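Local coordinates for protein 6-aminohexanoate-dimer hydrolase (Bacillus anthracis, PDB 4GB7) that probably hydrolyses the amide bond of linear 6-aminohexanoate dimers or related compounds, using the serine-hydrolase fold of the beta-lactamase clan, at residues Val91-Gly96 with Lys102-Asp107; Glu156-Leu161 with Ser274-Ser279; Thr175-Ala180 with Ser248-Ser253. All coordinates share one frame; numbering follows the deposited sequence.

Contact 1. Residues Val91-Gly96 with Lys102-Asp107; sequences VQRRFG and KELLDD
A two-stranded antiparallel hairpin, strands 90-92 and 97-100, leads straight into helix 101-107, and V91 of the first strand meets L104 between the hairpin and the helix that follows it. The evidence for apolar packing is direct: V91 CG1 lies 3.5 Å from L104 CD2, closer than usual for two methyl carbons, and V91 CB follows at 3.8 Å from the same CD2. The two side chains cross at about a right angle, and CD2 is the leucine methyl that meets V91. L104 already leaves the helix toward the strand at CB, and its first torsion (chi1 172°) sets CG opposite the backbone N, from where its methyls meet V91 and R93. The other methyl, CD1, lies 3.5 Å from R93 NH1, oblique to the guanidinium, while the two side chains run past each other in opposite directions. The chain turns a corner at R93, whose polar end is engaged through water. NH1 of R93 donates to a water 2.8 Å away, in the guanidinium plane, and that water donates to OD2 of D107 at 2.9 Å. The opposite charges are thus bridged without direct contact. V405 and M409 of helix 402-417 pack against both V91 and L104, and T99 of strand 97-100, the hydrogen-bonded partner of V91, touches R93 and L104.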
loop_
_atom_site.group_PDB
_atom_site.type_symbol
_atom_site.label_atom_id
_atom_site.label_comp_id
_atom_site.label_asym_id
_atom_site.label_seq_id
_atom_site.Cartn_x
_atom_site.Cartn_y
_atom_site.Cartn_z
ATOM N N VAL A 91 16.428 15.470 12.232
ATOM C CA VAL A 91 15.030 15.119 12.376
ATOM C C VAL A 91 14.573 15.446 13.789
ATOM O O VAL A 91 15.217 15.058 14.775
ATOM C CB VAL A 91 14.771 13.616 12.110
ATOM C CG1 VAL A 91 13.291 13.272 12.280
ATOM C CG2 VAL A 91 15.287 13.242 10.697
ATOM N N GLN A 92 13.459 16.148 13.900
ATOM C CA GLN A 92 12.951 16.441 15.236
ATOM C C GLN A 92 12.152 15.234 15.760
ATOM O O GLN A 92 11.036 14.982 15.300
ATOM C CB GLN A 92 12.144 17.726 15.266
ATOM C CG GLN A 92 12.980 18.946 14.892
ATOM C CD GLN A 92 12.172 20.230 14.846
ATOM O OE1 GLN A 92 11.928 20.835 15.890
ATOM N NE2 GLN A 92 11.742 20.660 13.617
ATOM N N ARG A 93 12.698 14.502 16.732
ATOM C CA ARG A 93 11.882 13.454 17.377
ATOM C C ARG A 93 10.664 14.180 18.028
ATOM O O ARG A 93 9.509 13.780 17.926
ATOM C CB ARG A 93 12.632 12.772 18.515
ATOM C CG ARG A 93 13.818 11.970 18.127
ATOM C CD ARG A 93 14.211 11.117 19.299
ATOM N NE ARG A 93 15.427 10.399 18.990
ATOM C CZ ARG A 93 15.457 9.214 18.384
ATOM N NH1 ARG A 93 14.315 8.592 18.026
ATOM N NH2 ARG A 93 16.634 8.649 18.146
ATOM N N ARG A 94 10.980 15.303 18.662
ATOM C CA ARG A 94 10.040 16.248 19.189
ATOM C C ARG A 94 10.815 17.604 19.222
ATOM O O ARG A 94 12.052 17.654 18.982
ATOM C CB ARG A 94 9.510 15.778 20.548
ATOM C CG ARG A 94 10.514 15.964 21.645
ATOM C CD ARG A 94 10.151 15.192 22.894
ATOM N NE ARG A 94 11.220 15.322 23.881
ATOM C CZ ARG A 94 11.334 14.540 24.946
ATOM N NH1 ARG A 94 10.434 13.591 25.178
ATOM N NH2 ARG A 94 12.334 14.708 25.790
ATOM N N PHE A 95 10.126 18.696 19.527
ATOM C CA PHE A 95 10.791 19.973 19.535
ATOM C C PHE A 95 11.863 19.899 20.586
ATOM O O PHE A 95 11.617 19.444 21.706
ATOM C CB PHE A 95 9.857 21.160 19.847
ATOM C CG PHE A 95 10.510 22.462 19.529
ATOM C CD1 PHE A 95 10.545 22.918 18.219
ATOM C CD2 PHE A 95 11.270 23.143 20.499
ATOM C CE1 PHE A 95 11.247 24.049 17.883
ATOM C CE2 PHE A 95 11.955 24.304 20.179
ATOM C CZ PHE A 95 11.961 24.749 18.849
ATOM N N GLY A 96 13.065 20.292 20.198
ATOM C CA GLY A 96 14.186 20.315 21.114
ATOM C C GLY A 96 14.962 19.008 21.265
ATOM O O GLY A 96 15.896 18.907 22.092
ATOM N N LYS A 102 19.770 9.360 8.878
ATOM C CA LYS A 102 20.141 7.989 8.502
ATOM C C LYS A 102 20.110 7.055 9.721
ATOM O O LYS A 102 19.613 5.944 9.649
ATOM C CB LYS A 102 21.500 7.942 7.764
ATOM C CG LYS A 102 21.900 6.567 7.195
ATOM C CD LYS A 102 23.379 6.550 6.773
ATOM C CE LYS A 102 23.900 5.193 6.282
ATOM N NZ LYS A 102 25.394 5.221 6.127
ATOM N N GLU A 103 20.677 7.494 10.850
ATOM C CA GLU A 103 20.633 6.677 12.035
ATOM C C GLU A 103 19.241 6.432 12.563
ATOM O O GLU A 103 18.954 5.322 13.033
ATOM C CB GLU A 103 21.461 7.341 13.123
ATOM C CG GLU A 103 22.950 7.103 12.944
ATOM C CD GLU A 103 23.332 5.683 13.317
ATOM O OE1 GLU A 103 23.477 5.441 14.554
ATOM O OE2 GLU A 103 23.450 4.798 12.423
ATOM N N LEU A 104 18.363 7.414 12.424
ATOM C CA LEU A 104 16.955 7.288 12.888
ATOM C C LEU A 104 16.251 6.216 12.018
ATOM O O LEU A 104 15.596 5.298 12.516
ATOM C CB LEU A 104 16.209 8.612 12.815
ATOM C CG LEU A 104 14.686 8.612 13.087
ATOM C CD1 LEU A 104 14.411 8.376 14.566
ATOM C CD2 LEU A 104 14.113 9.936 12.621
ATOM N N LEU A 105 16.417 6.328 10.705
ATOM C CA LEU A 105 15.872 5.315 9.812
ATOM C C LEU A 105 16.309 3.898 10.182
ATOM O O LEU A 105 15.498 2.994 10.275
ATOM C CB LEU A 105 16.177 5.647 8.348
ATOM C CG LEU A 105 15.687 6.937 7.710
ATOM C CD1 LEU A 105 16.351 7.192 6.358
ATOM C CD2 LEU A 105 14.167 6.915 7.545
ATOM N N ASP A 106 17.604 3.719 10.404
ATOM C CA ASP A 106 18.162 2.401 10.697
ATOM C C ASP A 106 17.616 1.893 12.056
ATOM O O ASP A 106 17.313 0.707 12.188
ATOM C CB ASP A 106 19.724 2.482 10.704
ATOM C CG ASP A 106 20.414 1.130 10.586
ATOM O OD1 ASP A 106 19.818 0.148 10.178
ATOM O OD2 ASP A 106 21.633 1.025 10.935
ATOM N N ASP A 107 17.526 2.809 13.044
ATOM C CA ASP A 107 17.113 2.470 14.394
ATOM C C ASP A 107 15.668 1.948 14.377
ATOM O O ASP A 107 15.255 1.187 15.255
ATOM C CB ASP A 107 17.192 3.681 15.323
ATOM C CG ASP A 107 17.075 3.294 16.802
ATOM O OD1 ASP A 107 17.714 2.297 17.220
ATOM O OD2 ASP A 107 16.367 3.991 17.557
HETATM O O HOH W 1 14.178 5.921 17.191
#

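Contact 2. Residues Glu156-Leu161 with Ser274-Ser279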
loop_
_atom_site.group_PDB
_atom_site.type_symbol
_atom_site.label_atom_id
_atom_site.label_comp_id
_atom_site.label_asym_id
_atom_site.label_seq_id
_atom_site.Cartn_x
_atom_site.Cartn_y
_atom_site.Cartn_z
ATOM N N GLU A 156 -13.730 4.241 -18.253
ATOM C CA GLU A 156 -13.835 3.536 -19.544
ATOM C C GLU A 156 -15.274 3.046 -19.729
ATOM O O GLU A 156 -15.570 2.437 -20.735
ATOM C CB GLU A 156 -12.878 2.325 -19.608
ATOM C CG GLU A 156 -11.357 2.637 -19.538
ATOM C CD GLU A 156 -10.466 1.398 -19.264
ATOM O OE1 GLU A 156 -10.984 0.268 -19.388
ATOM O OE2 GLU A 156 -9.231 1.542 -18.922
ATOM N N ASN A 157 -16.143 3.338 -18.765
ATOM C CA ASN A 157 -17.556 2.900 -18.722
ATOM C C ASN A 157 -17.781 1.386 -18.677
ATOM O O ASN A 157 -18.758 0.858 -19.221
ATOM C CB ASN A 157 -18.338 3.603 -19.823
ATOM C CG ASN A 157 -18.486 5.088 -19.518
ATOM O OD1 ASN A 157 -18.959 5.466 -18.442
ATOM N ND2 ASN A 157 -18.023 5.920 -20.412
ATOM N N ARG A 158 -16.854 0.688 -18.047
ATOM C CA ARG A 158 -16.922 -0.768 -17.901
ATOM C C ARG A 158 -17.583 -1.200 -16.597
ATOM O O ARG A 158 -18.086 -2.354 -16.465
ATOM C CB ARG A 158 -15.522 -1.376 -18.020
ATOM C CG ARG A 158 -14.977 -1.150 -19.430
ATOM C CD ARG A 158 -13.740 -1.934 -19.711
ATOM N NE ARG A 158 -14.061 -3.357 -19.809
ATOM C CZ ARG A 158 -13.157 -4.314 -19.992
ATOM N NH1 ARG A 158 -11.861 -4.010 -20.059
ATOM N NH2 ARG A 158 -13.557 -5.577 -20.047
ATOM N N ILE A 159 -17.532 -0.291 -15.631
ATOM C CA ILE A 159 -18.178 -0.428 -14.325
ATOM C C ILE A 159 -18.715 0.961 -13.915
ATOM O O ILE A 159 -18.292 2.015 -14.433
ATOM C CB ILE A 159 -17.210 -0.954 -13.241
ATOM C CG1 ILE A 159 -16.057 -0.011 -12.989
ATOM C CG2 ILE A 159 -16.719 -2.383 -13.550
ATOM C CD1 ILE A 159 -15.028 -0.496 -11.987
ATOM N N ASP A 160 -19.647 0.947 -12.973
ATOM C CA ASP A 160 -20.271 2.124 -12.424
ATOM C C ASP A 160 -20.016 2.087 -10.929
ATOM O O ASP A 160 -20.445 1.143 -10.249
ATOM C CB ASP A 160 -21.757 2.039 -12.710
ATOM C CG ASP A 160 -22.540 3.270 -12.270
ATOM O OD1 ASP A 160 -22.157 3.990 -11.357
ATOM O OD2 ASP A 160 -23.648 3.459 -12.824
ATOM N N LEU A 161 -19.327 3.107 -10.437
ATOM C CA LEU A 161 -18.935 3.169 -9.046
ATOM C C LEU A 161 -20.122 3.273 -8.068
ATOM O O LEU A 161 -19.995 2.997 -6.896
ATOM C CB LEU A 161 -17.944 4.297 -8.838
ATOM C CG LEU A 161 -16.598 4.166 -9.548
ATOM C CD1 LEU A 161 -15.695 5.354 -9.241
ATOM C CD2 LEU A 161 -15.896 2.878 -9.157
ATOM N N SER A 274 0.357 -4.976 -14.501
ATOM C CA SER A 274 1.452 -4.961 -15.487
ATOM C C SER A 274 1.088 -4.222 -16.763
ATOM O O SER A 274 1.789 -3.327 -17.188
ATOM C CB SER A 274 1.895 -6.390 -15.871
ATOM O OG SER A 274 2.934 -6.340 -16.850
ATOM N N GLU A 275 -0.048 -4.568 -17.349
ATOM C CA GLU A 275 -0.430 -3.970 -18.622
ATOM C C GLU A 275 -0.737 -2.469 -18.492
ATOM O O GLU A 275 -0.391 -1.631 -19.324
ATOM C CB GLU A 275 -1.637 -4.728 -19.184
ATOM C CG GLU A 275 -1.257 -6.128 -19.647
ATOM C CD GLU A 275 -2.394 -6.948 -20.184
ATOM O OE1 GLU A 275 -3.496 -6.433 -20.322
ATOM O OE2 GLU A 275 -2.156 -8.106 -20.528
ATOM N N ARG A 276 -1.396 -2.113 -17.401
ATOM C CA ARG A 276 -1.869 -0.747 -17.239
ATOM C C ARG A 276 -0.845 0.210 -16.647
ATOM O O ARG A 276 -0.925 1.430 -16.876
ATOM C CB ARG A 276 -3.129 -0.758 -16.398
ATOM C CG ARG A 276 -4.316 -1.404 -17.080
ATOM C CD ARG A 276 -5.421 -1.735 -16.096
ATOM N NE ARG A 276 -6.601 -2.265 -16.785
ATOM C CZ ARG A 276 -7.544 -1.515 -17.364
ATOM N NH1 ARG A 276 -7.517 -0.171 -17.300
ATOM N NH2 ARG A 276 -8.562 -2.113 -17.985
ATOM N N ILE A 277 0.070 -0.297 -15.831
ATOM C CA ILE A 277 0.937 0.567 -15.054
ATOM C C ILE A 277 2.398 0.121 -15.148
ATOM O O ILE A 277 3.259 0.924 -15.539
ATOM C CB ILE A 277 0.527 0.659 -13.549
ATOM C CG1 ILE A 277 -0.893 1.197 -13.427
ATOM C CG2 ILE A 277 1.617 1.383 -12.728
ATOM C CD1 ILE A 277 -1.489 1.092 -12.028
ATOM N N TRP A 278 2.671 -1.118 -14.783
ATOM C CA TRP A 278 4.075 -1.555 -14.506
ATOM C C TRP A 278 4.940 -1.602 -15.761
ATOM O O TRP A 278 6.154 -1.571 -15.689
ATOM C CB TRP A 278 4.145 -2.923 -13.757
ATOM C CG TRP A 278 5.229 -2.892 -12.724
ATOM C CD1 TRP A 278 6.540 -3.302 -12.844
ATOM C CD2 TRP A 278 5.103 -2.322 -11.403
ATOM N NE1 TRP A 278 7.235 -3.043 -11.687
ATOM C CE2 TRP A 278 6.421 -2.409 -10.786
ATOM C CE3 TRP A 278 4.057 -1.746 -10.688
ATOM C CZ2 TRP A 278 6.642 -1.970 -9.487
ATOM C CZ3 TRP A 278 4.299 -1.286 -9.396
ATOM C CH2 TRP A 278 5.541 -1.420 -8.802
ATOM N N SER A 279 4.307 -1.768 -16.908
ATOM C CA SER A 279 4.986 -1.831 -18.186
ATOM C C SER A 279 5.031 -0.455 -18.866
ATOM O O SER A 279 5.625 -0.351 -19.922
ATOM C CB SER A 279 4.290 -2.807 -19.120
ATOM O OG SER A 279 3.007 -2.370 -19.481
#
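In both E156 and R276 the CG lies opposite the carbonyl carbon and beside the backbone N (chi1 near -65° in each), and both chains then run extended, the arginine from CG as far as NE. The two approach from opposite directions, and their extended chains let the charged ends meet in a salt bridge across the 12.9 Å between the CA atoms of E156 and R276. R276 NH1 donates to E156 OE2 at 2.9 Å with an N-H...O angle of 164°. The carboxylate and guanidinium planes differ by only 16°, and OE2 is met on its syn side but tilted out of the carboxylate plane. Despite this near-coplanarity the pairing is single rather than bidentate, since E156 OE1 stays 3.7 Å from R276 NH2. The NE of R276 is bonded to N272 one turn earlier in its own helix, which would help fix the rotation of the guanidinium. R158 NH1 lies 4.3 Å from R276 NH2, and the carboxylate of E156 probably offsets the two positive charges. Alongside, S152 and L153 of helix 143-155 touch the R276 side chain. Within helix 269-278, S274 O accepts from both S279 N and S279 OG, the latter at 2.8 Å, spanning the wider pi-type turn at 274-278. The whole is a surface salt bridge between a helix C-terminus and another helix: helix 143-155 ends in a Schellman motif, with N157 at positive phi, and E156 just before it reaches out to helix 269-278.

Contact 3. Residues Thr175-Ala180 with Ser248-Ser253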
loop_
_atom_site.group_PDB
_atom_site.type_symbol
_atom_site.label_atom_id
_atom_site.label_comp_id
_atom_site.label_asym_id
_atom_site.label_seq_id
_atom_site.Cartn_x
_atom_site.Cartn_y
_atom_site.Cartn_z
ATOM N N THR A 175 -24.613 -10.331 0.315
ATOM C CA THR A 175 -23.620 -10.399 1.423
ATOM C C THR A 175 -23.117 -9.009 1.738
ATOM O O THR A 175 -23.325 -8.116 0.963
ATOM C CB THR A 175 -22.433 -11.332 1.112
ATOM O OG1 THR A 175 -21.564 -10.723 0.144
ATOM C CG2 THR A 175 -22.924 -12.702 0.623
ATOM N N PRO A 176 -22.413 -8.816 2.877
ATOM C CA PRO A 176 -22.034 -7.464 3.224
ATOM C C PRO A 176 -21.154 -6.721 2.190
ATOM O O PRO A 176 -21.358 -5.521 1.938
ATOM C CB PRO A 176 -21.232 -7.669 4.493
ATOM C CG PRO A 176 -21.900 -8.851 5.128
ATOM C CD PRO A 176 -22.173 -9.756 3.983
ATOM N N PHE A 177 -20.121 -7.383 1.687
ATOM C CA PHE A 177 -19.301 -6.757 0.611
ATOM C C PHE A 177 -20.065 -6.653 -0.690
ATOM O O PHE A 177 -19.823 -5.742 -1.466
ATOM C CB PHE A 177 -17.954 -7.455 0.381
ATOM C CG PHE A 177 -16.962 -7.223 1.485
ATOM C CD1 PHE A 177 -16.471 -5.955 1.727
ATOM C CD2 PHE A 177 -16.532 -8.271 2.274
ATOM C CE1 PHE A 177 -15.552 -5.730 2.733
ATOM C CE2 PHE A 177 -15.622 -8.054 3.284
ATOM C CZ PHE A 177 -15.163 -6.784 3.517
ATOM N N GLY A 178 -20.996 -7.565 -0.919
ATOM C CA GLY A 178 -21.851 -7.501 -2.094
ATOM C C GLY A 178 -22.793 -6.317 -2.190
ATOM O O GLY A 178 -23.030 -5.745 -3.300
ATOM N N LYS A 179 -23.333 -5.953 -1.042
ATOM C CA LYS A 179 -24.324 -4.902 -0.913
ATOM C C LYS A 179 -23.715 -3.531 -0.966
ATOM O O LYS A 179 -24.414 -2.548 -1.208
ATOM C CB LYS A 179 -25.150 -5.137 0.377
ATOM C CG LYS A 179 -26.035 -6.365 0.255
ATOM C CD LYS A 179 -26.621 -6.873 1.576
ATOM C CE LYS A 179 -27.844 -6.137 2.048
ATOM N NZ LYS A 179 -28.167 -6.633 3.425
ATOM N N ALA A 180 -22.414 -3.429 -0.714
ATOM C CA ALA A 180 -21.745 -2.141 -0.784
ATOM C C ALA A 180 -21.590 -1.693 -2.220
ATOM O O ALA A 180 -21.327 -2.509 -3.113
ATOM C CB ALA A 180 -20.365 -2.247 -0.160
ATOM N N SER A 248 -14.404 2.421 8.054
ATOM C CA SER A 248 -13.926 1.211 8.709
ATOM C C SER A 248 -12.911 0.579 7.785
ATOM O O SER A 248 -13.277 0.010 6.746
ATOM C CB SER A 248 -15.078 0.228 8.971
ATOM O OG SER A 248 -14.608 -0.908 9.667
ATOM N N TYR A 249 -11.631 0.703 8.140
ATOM C CA TYR A 249 -10.575 0.170 7.289
ATOM C C TYR A 249 -10.654 -1.352 7.226
ATOM O O TYR A 249 -10.644 -2.019 8.261
ATOM C CB TYR A 249 -9.243 0.597 7.848
ATOM C CG TYR A 249 -8.054 0.379 6.954
ATOM C CD1 TYR A 249 -7.729 1.280 5.937
ATOM C CD2 TYR A 249 -7.211 -0.670 7.169
ATOM C CE1 TYR A 249 -6.596 1.113 5.158
ATOM C CE2 TYR A 249 -6.087 -0.866 6.384
ATOM C CZ TYR A 249 -5.779 0.028 5.391
ATOM O OH TYR A 249 -4.646 -0.190 4.667
ATOM N N ASN A 250 -10.741 -1.907 6.011
ATOM C CA ASN A 250 -10.826 -3.343 5.864
ATOM C C ASN A 250 -10.180 -3.829 4.555
ATOM O O ASN A 250 -10.601 -3.448 3.469
ATOM C CB ASN A 250 -12.304 -3.766 5.897
ATOM C CG ASN A 250 -12.504 -5.230 6.258
ATOM O OD1 ASN A 250 -11.971 -6.135 5.597
ATOM N ND2 ASN A 250 -13.297 -5.473 7.334
ATOM N N ASN A 251 -9.220 -4.735 4.680
ATOM C CA ASN A 251 -8.603 -5.413 3.518
ATOM C C ASN A 251 -9.641 -5.981 2.561
ATOM O O ASN A 251 -9.448 -5.985 1.356
ATOM C CB ASN A 251 -7.751 -6.579 3.980
ATOM C CG ASN A 251 -6.511 -6.156 4.739
ATOM O OD1 ASN A 251 -5.940 -5.099 4.508
ATOM N ND2 ASN A 251 -6.099 -7.002 5.671
ATOM N N GLY A 252 -10.701 -6.539 3.112
ATOM C CA GLY A 252 -11.749 -7.151 2.327
ATOM C C GLY A 252 -12.362 -6.253 1.304
ATOM O O GLY A 252 -12.825 -6.748 0.234
ATOM N N SER A 253 -12.432 -4.955 1.595
ATOM C CA SER A 253 -12.998 -4.021 0.628
ATOM C C SER A 253 -12.148 -3.971 -0.645
ATOM O O SER A 253 -12.648 -4.073 -1.760
ATOM C CB SER A 253 -13.160 -2.611 1.222
ATOM O OG SER A 253 -14.101 -2.614 2.301
#
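The ring of F177 lies against the first turn of helix 251-265, presenting one face to the backbone of G252 in the helical region of this beta-lactamase-type fold. Its CG lies opposite the carbonyl carbon (chi1 -72°), turning the ring toward 248-253. F177 CE1 comes within 3.5 Å of G252 C, which sits over that face, and G252 O is also above it, displaced toward the rim. With no side chain at G252, the ring face rests directly on its backbone, F177 CZ 3.6 Å from G252 CA. S253 N approaches obliquely, 3.4 Å from F177 CE1, and S253 OG is 3.5 Å from the same carbon. N250 OD1 lies at the ring's edge, near its plane, 3.9 Å from F177 CZ. V192, L185 and L234 also touch F177. Y249, immediately before N250, is bonded to the S140 hydroxyl; with S140 and K143 it fits the SxxK and tyrosine pattern of this clan, so the packing lies next to the probable active site. N250 itself is the N-cap, and its OD1, which also bonds the Y194 hydroxyl, accepts from G252 N at 2.8 Å, in the carbonyl plane and on a lone pair.

From the N terminus, contact 1 comes first and closes a short loop: only five residues separate 91-96 from 102-107, and it joins a hairpin to the helix that follows. Contact 2 opens at 156-161 and closes after 112 intervening residues, at 274-279, joining the loop after helix 143-155 to helix 269-278. Contact 3 is nested within that long loop and joins helix 176-179 to the start of helix 251-265. Helices 251-265 and 269-278, successive in the chain, carry the later halves of contacts 3 and 2, whose nearest atoms are about 7 Å apart. Contact 1 lies across the chain's centre from both, its centre about 40 Å from that of contact 2.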